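Local coordinates for beta-N-acetylglucosaminidase-like protein Glycoside hydrolase family 20 (Flavobacterium johnsoniae, PDB 6YHH), which probably cleaves terminal N-acetylglucosamine residues from chitin-derived oligosaccharides, acting as a beta-N-acetylhexosaminidase of glycoside hydrolase family 20, at residues A[31-36]-A[43-48]; A[50-55]-A[122-127]. All coordinates share one frame; numbering follows the deposited sequence. Where two conformers were deposited one is given.

Contact 1: residues A[31-36]-A[43-48]; sequences VNISGN and GGVTRF
In the beta-alpha-beta unit of the non-catalytic N-terminal domain, Val31 and Ile33 of strand 31-35 meet Val45, in the second turn of helix 40-56. Both strand residues aim their side chains at the helix, and each meets a different branch of Val45, tip to tip. Val31 takes CG1: its own CG1 lies 3.5 Å from Val45 CG1, and Val31 CG2 is 3.6 Å from the same methyl. Its first torsion (67°) puts CG1 in the crowded position between N and the carbonyl carbon, and the two methyls form a fork around that single atom in close packing. Ile33 serves the other branch, with CD1 at 3.8 Å from Val45 CG2 and 4.0 Å from Val45 CB. The longer isoleucine suits this place because its CG1-CD1 arm spans the greater gap from the strand. With CG1 of Val45 anti to N (chi1 175°), the two methyls are divided between the two strand residues. Ile78 of strand 76-80 and Leu117 of helix 110-123 also touch Val45, so a short, beta-branched hydrocarbon fits a site with apolar neighbours from strand and helix. Cut back to an alanine here, the side chain would lose both branches, and Val31 and Ile33 would probably face a gap between strand and helix. Asn32, between them in sequence, points away from the helix, and its amide bonds to Phe71 N and Gln77 OE1. Strand 31-35 runs parallel to and beside strand 76-80, and a connecting helix seated on both by aliphatic side chains is typical of a beta-alpha-beta crossover.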
loop_
_atom_site.group_PDB
_atom_site.type_symbol
_atom_site.label_atom_id
_atom_site.label_comp_id
_atom_site.label_asym_id
_atom_site.label_seq_id
_atom_site.Cartn_x
_atom_site.Cartn_y
_atom_site.Cartn_z
ATOM N N VAL A 31 22.518 -17.235 -9.636
ATOM C CA VAL A 31 22.252 -18.098 -8.512
ATOM C C VAL A 31 21.929 -19.515 -8.944
ATOM O O VAL A 31 21.250 -19.775 -9.936
ATOM C CB VAL A 31 21.150 -17.524 -7.571
ATOM C CG1 VAL A 31 19.805 -17.492 -8.260
ATOM C CG2 VAL A 31 21.061 -18.294 -6.272
ATOM N N ASN A 32 22.396 -20.453 -8.130
ATOM C CA ASN A 32 22.191 -21.887 -8.326
ATOM C C ASN A 32 21.867 -22.517 -7.002
ATOM O O ASN A 32 22.458 -22.084 -5.987
ATOM C CB ASN A 32 23.497 -22.513 -8.843
ATOM C CG ASN A 32 23.294 -23.937 -9.305
ATOM O OD1 ASN A 32 22.456 -24.207 -10.174
ATOM N ND2 ASN A 32 24.050 -24.887 -8.669
ATOM N N ILE A 33 20.990 -23.501 -7.038
ATOM C CA ILE A 33 20.515 -24.177 -5.874
ATOM C C ILE A 33 20.780 -25.681 -6.033
ATOM O O ILE A 33 20.465 -26.258 -7.087
ATOM C CB ILE A 33 19.002 -23.999 -5.639
ATOM C CG1 ILE A 33 18.596 -22.513 -5.684
ATOM C CG2 ILE A 33 18.599 -24.623 -4.322
ATOM C CD1 ILE A 33 17.101 -22.395 -5.752
ATOM N N SER A 34 21.258 -26.295 -4.961
ATOM C CA SER A 34 21.600 -27.715 -4.964
ATOM C C SER A 34 21.174 -28.415 -3.703
ATOM O O SER A 34 20.725 -27.805 -2.710
ATOM C CB SER A 34 23.097 -27.902 -5.182
ATOM O OG SER A 34 23.828 -27.428 -4.071
ATOM N N GLY A 35 21.210 -29.743 -3.774
ATOM C CA GLY A 35 20.843 -30.515 -2.637
ATOM C C GLY A 35 19.425 -30.992 -2.679
ATOM O O GLY A 35 18.886 -31.453 -3.729
ATOM N N ASN A 36 18.783 -30.954 -1.529
ATOM C CA ASN A 36 17.408 -31.476 -1.420
ATOM C C ASN A 36 16.571 -30.532 -0.539
ATOM O O ASN A 36 16.020 -30.921 0.448
ATOM C CB ASN A 36 17.338 -32.910 -0.884
ATOM C CG ASN A 36 15.941 -33.479 -0.871
ATOM O OD1 ASN A 36 15.126 -33.160 -1.698
ATOM N ND2 ASN A 36 15.645 -34.300 0.130
ATOM N N GLY A 43 10.813 -19.809 -4.730
ATOM C CA GLY A 43 10.252 -18.442 -4.670
ATOM C C GLY A 43 11.183 -17.585 -3.831
ATOM O O GLY A 43 11.348 -16.370 -4.129
ATOM N N GLY A 44 11.698 -18.114 -2.741
ATOM C CA GLY A 44 12.613 -17.279 -1.880
ATOM C C GLY A 44 13.832 -16.788 -2.585
ATOM O O GLY A 44 14.267 -15.661 -2.377
ATOM N N VAL A 45 14.449 -17.655 -3.413
ATOM C CA VAL A 45 15.611 -17.278 -4.212
ATOM C C VAL A 45 15.229 -16.283 -5.298
ATOM O O VAL A 45 15.934 -15.292 -5.536
ATOM C CB VAL A 45 16.368 -18.534 -4.775
ATOM C CG1 VAL A 45 17.485 -18.093 -5.697
ATOM C CG2 VAL A 45 16.964 -19.294 -3.614
ATOM N N THR A 46 14.086 -16.492 -5.908
ATOM C CA THR A 46 13.608 -15.531 -6.926
ATOM C C THR A 46 13.396 -14.147 -6.318
ATOM O O THR A 46 13.860 -13.132 -6.867
ATOM C CB THR A 46 12.281 -16.066 -7.563
ATOM O OG1 THR A 46 12.489 -17.402 -8.140
ATOM C CG2 THR A 46 11.846 -15.101 -8.667
ATOM N N ARG A 47 12.724 -14.108 -5.147
ATOM C CA ARG A 47 12.485 -12.790 -4.485
ATOM C C ARG A 47 13.781 -12.154 -4.061
ATOM O O ARG A 47 13.927 -10.989 -4.181
ATOM C CB ARG A 47 11.545 -12.986 -3.308
ATOM C CG ARG A 47 10.139 -13.314 -3.750
ATOM C CD ARG A 47 9.127 -13.450 -2.635
ATOM N NE ARG A 47 9.334 -14.568 -1.714
ATOM C CZ ARG A 47 8.816 -15.776 -1.931
ATOM N NH1 ARG A 47 8.054 -16.001 -3.014
ATOM N NH2 ARG A 47 9.055 -16.727 -1.066
ATOM N N PHE A 48 14.742 -12.930 -3.588
ATOM C CA PHE A 48 16.066 -12.428 -3.251
ATOM C C PHE A 48 16.692 -11.662 -4.444
ATOM O O PHE A 48 17.200 -10.566 -4.357
ATOM C CB PHE A 48 16.993 -13.564 -2.730
ATOM C CG PHE A 48 18.451 -13.212 -2.809
ATOM C CD1 PHE A 48 19.110 -12.473 -1.832
ATOM C CD2 PHE A 48 19.179 -13.585 -3.911
ATOM C CE1 PHE A 48 20.468 -12.178 -1.934
ATOM C CE2 PHE A 48 20.516 -13.228 -4.046
ATOM C CZ PHE A 48 21.182 -12.533 -3.083
#

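Contact 2: residues A[50-55]-A[122-127]; sequences RRLDGR and QLLQND
The carbonyl oxygen of Gly54 is gripped by two groups of the second subunit, Thr554 OG1 and Asn515 ND2, while the neighbouring Arg55 packs inward on Leu124 of its own chain. Leu124 lies in the turn between helix 110-123 and strand 125-126 and points at helix 40-56. One methyl does the touching: Leu124 CD2 is 4.1 Å from Leu52 CD1 and equally 4.1 Å from Arg55 CD. Leu52 and Arg55 are three residues apart and so share a face of the helix. The two leucines cross at a slant, whereas Arg55 and Leu124 run alongside one another, pointing opposite ways. With CG anti to N (chi1 -171°), Leu124 extends CD2 to both partners. The arginine chain is straight from CG to NE (chi3 -171°), bringing its CD methylene beside the leucine methyl and carrying the charged end beyond it. There Arg55 NE forms a salt bridge with Glu500, whose carboxylate also pairs with Arg51. Arginine thus does two jobs, its stem touching a leucine and its head reaching an acid. The chemistry implies that apolar contact joins helix to turn, while the charge is answered by a residue elsewhere in the chain.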
loop_
_atom_site.group_PDB
_atom_site.type_symbol
_atom_site.label_atom_id
_atom_site.label_comp_id
_atom_site.label_asym_id
_atom_site.label_seq_id
_atom_site.Cartn_x
_atom_site.Cartn_y
_atom_site.Cartn_z
ATOM N N ARG A 50 15.202 -10.547 -7.221
ATOM C CA ARG A 50 14.410 -9.365 -7.500
ATOM C C ARG A 50 14.743 -8.222 -6.567
ATOM O O ARG A 50 14.950 -7.071 -6.998
ATOM C CB ARG A 50 12.914 -9.639 -7.471
ATOM C CG ARG A 50 12.366 -10.640 -8.491
ATOM C CD ARG A 50 12.418 -10.019 -9.911
ATOM N NE ARG A 50 13.697 -10.145 -10.557
ATOM C CZ ARG A 50 14.194 -11.255 -11.118
ATOM N NH1 ARG A 50 13.498 -12.406 -11.036
ATOM N NH2 ARG A 50 15.363 -11.206 -11.701
ATOM N N ARG A 51 14.852 -8.524 -5.260
ATOM C CA ARG A 51 15.157 -7.480 -4.313
ATOM C C ARG A 51 16.572 -6.908 -4.524
ATOM O O ARG A 51 16.791 -5.687 -4.511
ATOM C CB ARG A 51 14.996 -7.975 -2.886
ATOM C CG ARG A 51 13.554 -8.237 -2.537
ATOM C CD ARG A 51 13.368 -9.142 -1.353
ATOM N NE ARG A 51 13.888 -8.624 -0.129
ATOM C CZ ARG A 51 14.139 -9.346 0.963
ATOM N NH1 ARG A 51 14.045 -10.654 0.921
ATOM N NH2 ARG A 51 14.541 -8.741 2.088
ATOM N N LEU A 52 17.523 -7.787 -4.723
ATOM C CA LEU A 52 18.882 -7.343 -5.000
ATOM C C LEU A 52 18.982 -6.452 -6.220
ATOM O O LEU A 52 19.673 -5.451 -6.208
ATOM C CB LEU A 52 19.787 -8.593 -5.139
ATOM C CG LEU A 52 21.252 -8.304 -5.329
ATOM C CD1 LEU A 52 21.841 -7.480 -4.174
ATOM C CD2 LEU A 52 22.049 -9.581 -5.550
ATOM N N ASP A 53 18.288 -6.838 -7.276
ATOM C CA ASP A 53 18.259 -6.046 -8.515
ATOM C C ASP A 53 17.626 -4.700 -8.264
ATOM O O ASP A 53 18.076 -3.664 -8.769
ATOM C CB ASP A 53 17.514 -6.792 -9.612
ATOM C CG ASP A 53 18.112 -6.526 -11.041
ATOM O OD1 ASP A 53 19.040 -5.741 -11.204
ATOM O OD2 ASP A 53 17.586 -7.202 -11.944
ATOM N N GLY A 54 16.549 -4.677 -7.460
ATOM C CA GLY A 54 15.921 -3.392 -7.168
ATOM C C GLY A 54 16.864 -2.400 -6.470
ATOM O O GLY A 54 16.761 -1.198 -6.620
ATOM N N ARG A 55 17.779 -2.928 -5.666
ATOM C CA ARG A 55 18.715 -2.076 -4.975
ATOM C C ARG A 55 19.906 -1.625 -5.790
ATOM O O ARG A 55 20.576 -0.636 -5.425
ATOM C CB ARG A 55 19.268 -2.820 -3.748
ATOM C CG ARG A 55 18.281 -3.281 -2.731
ATOM C CD ARG A 55 18.922 -3.830 -1.503
ATOM N NE ARG A 55 17.957 -4.460 -0.634
ATOM C CZ ARG A 55 18.218 -4.987 0.544
ATOM N NH1 ARG A 55 19.436 -4.823 1.066
ATOM N NH2 ARG A 55 17.258 -5.550 1.237
ATOM N N GLN A 122 21.770 -7.936 3.648
ATOM C CA GLN A 122 22.284 -6.945 4.606
ATOM C C GLN A 122 23.736 -6.718 4.505
ATOM O O GLN A 122 24.205 -5.622 4.889
ATOM C CB GLN A 122 21.915 -7.366 6.014
ATOM C CG GLN A 122 20.410 -7.314 6.306
ATOM C CD GLN A 122 20.090 -7.715 7.748
ATOM O OE1 GLN A 122 20.895 -8.364 8.424
ATOM N NE2 GLN A 122 18.872 -7.372 8.209
ATOM N N LEU A 123 24.445 -7.665 3.888
ATOM C CA LEU A 123 25.874 -7.488 3.708
ATOM C C LEU A 123 26.259 -6.611 2.549
ATOM O O LEU A 123 27.425 -6.176 2.422
ATOM C CB LEU A 123 26.564 -8.852 3.488
ATOM C CG LEU A 123 27.133 -9.718 4.569
ATOM C CD1 LEU A 123 27.892 -10.875 3.847
ATOM C CD2 LEU A 123 28.083 -8.951 5.529
ATOM N N LEU A 124 25.299 -6.330 1.671
ATOM C CA LEU A 124 25.536 -5.440 0.479
ATOM C C LEU A 124 26.104 -4.141 0.831
ATOM O O LEU A 124 25.578 -3.432 1.744
ATOM C CB LEU A 124 24.237 -5.259 -0.298
ATOM C CG LEU A 124 24.401 -4.531 -1.667
ATOM C CD1 LEU A 124 25.199 -5.343 -2.640
ATOM C CD2 LEU A 124 22.977 -4.157 -2.104
ATOM N N GLN A 125 27.198 -3.785 0.172
ATOM C CA GLN A 125 27.878 -2.521 0.327
ATOM C C GLN A 125 27.961 -1.844 -1.041
ATOM O O GLN A 125 27.703 -2.455 -2.080
ATOM C CB GLN A 125 29.304 -2.694 0.895
ATOM C CG GLN A 125 29.366 -3.502 2.184
ATOM C CD GLN A 125 28.593 -2.958 3.337
ATOM O OE1 GLN A 125 27.911 -3.737 4.095
ATOM N NE2 GLN A 125 28.790 -1.710 3.616
ATOM N N ASN A 126 28.363 -0.581 -1.016
ATOM C CA ASN A 126 28.688 0.129 -2.260
ATOM C C ASN A 126 29.711 1.206 -1.980
ATOM O O ASN A 126 29.868 1.613 -0.813
ATOM C CB ASN A 126 27.428 0.743 -2.918
ATOM C CG ASN A 126 26.668 1.687 -2.017
ATOM O OD1 ASN A 126 27.093 2.896 -1.843
ATOM N ND2 ASN A 126 25.411 1.231 -1.581
ATOM N N ASP A 127 30.351 1.636 -3.040
ATOM C CA ASP A 127 31.152 2.842 -3.035
ATOM C C ASP A 127 30.370 3.849 -3.916
ATOM O O ASP A 127 29.123 3.816 -3.908
ATOM C CB ASP A 127 32.591 2.592 -3.477
ATOM C CG ASP A 127 32.727 1.959 -4.849
ATOM O OD1 ASP A 127 31.868 1.968 -5.762
ATOM O OD2 ASP A 127 33.809 1.379 -5.079
#

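Contacts 1 and 2 lie in series along helix 40-56, their centres about 17 Å apart. Val45 in contact 1 and Leu52 in contact 2 are seven residues, roughly two helical turns, from each other. Helix 110-123 flanks both contacts, and in contact 2 its Leu121 meets Leu52 and Arg55. Contact 1 seats the helix on the sheet through aliphatic groups alone, whereas contact 2 lies where the helix faces the turn after helix 110-123, near the second subunit. Their centres are about 28 and 25 Å from the centre of the chain, and both lie away from Glu317, the predicted proton donor.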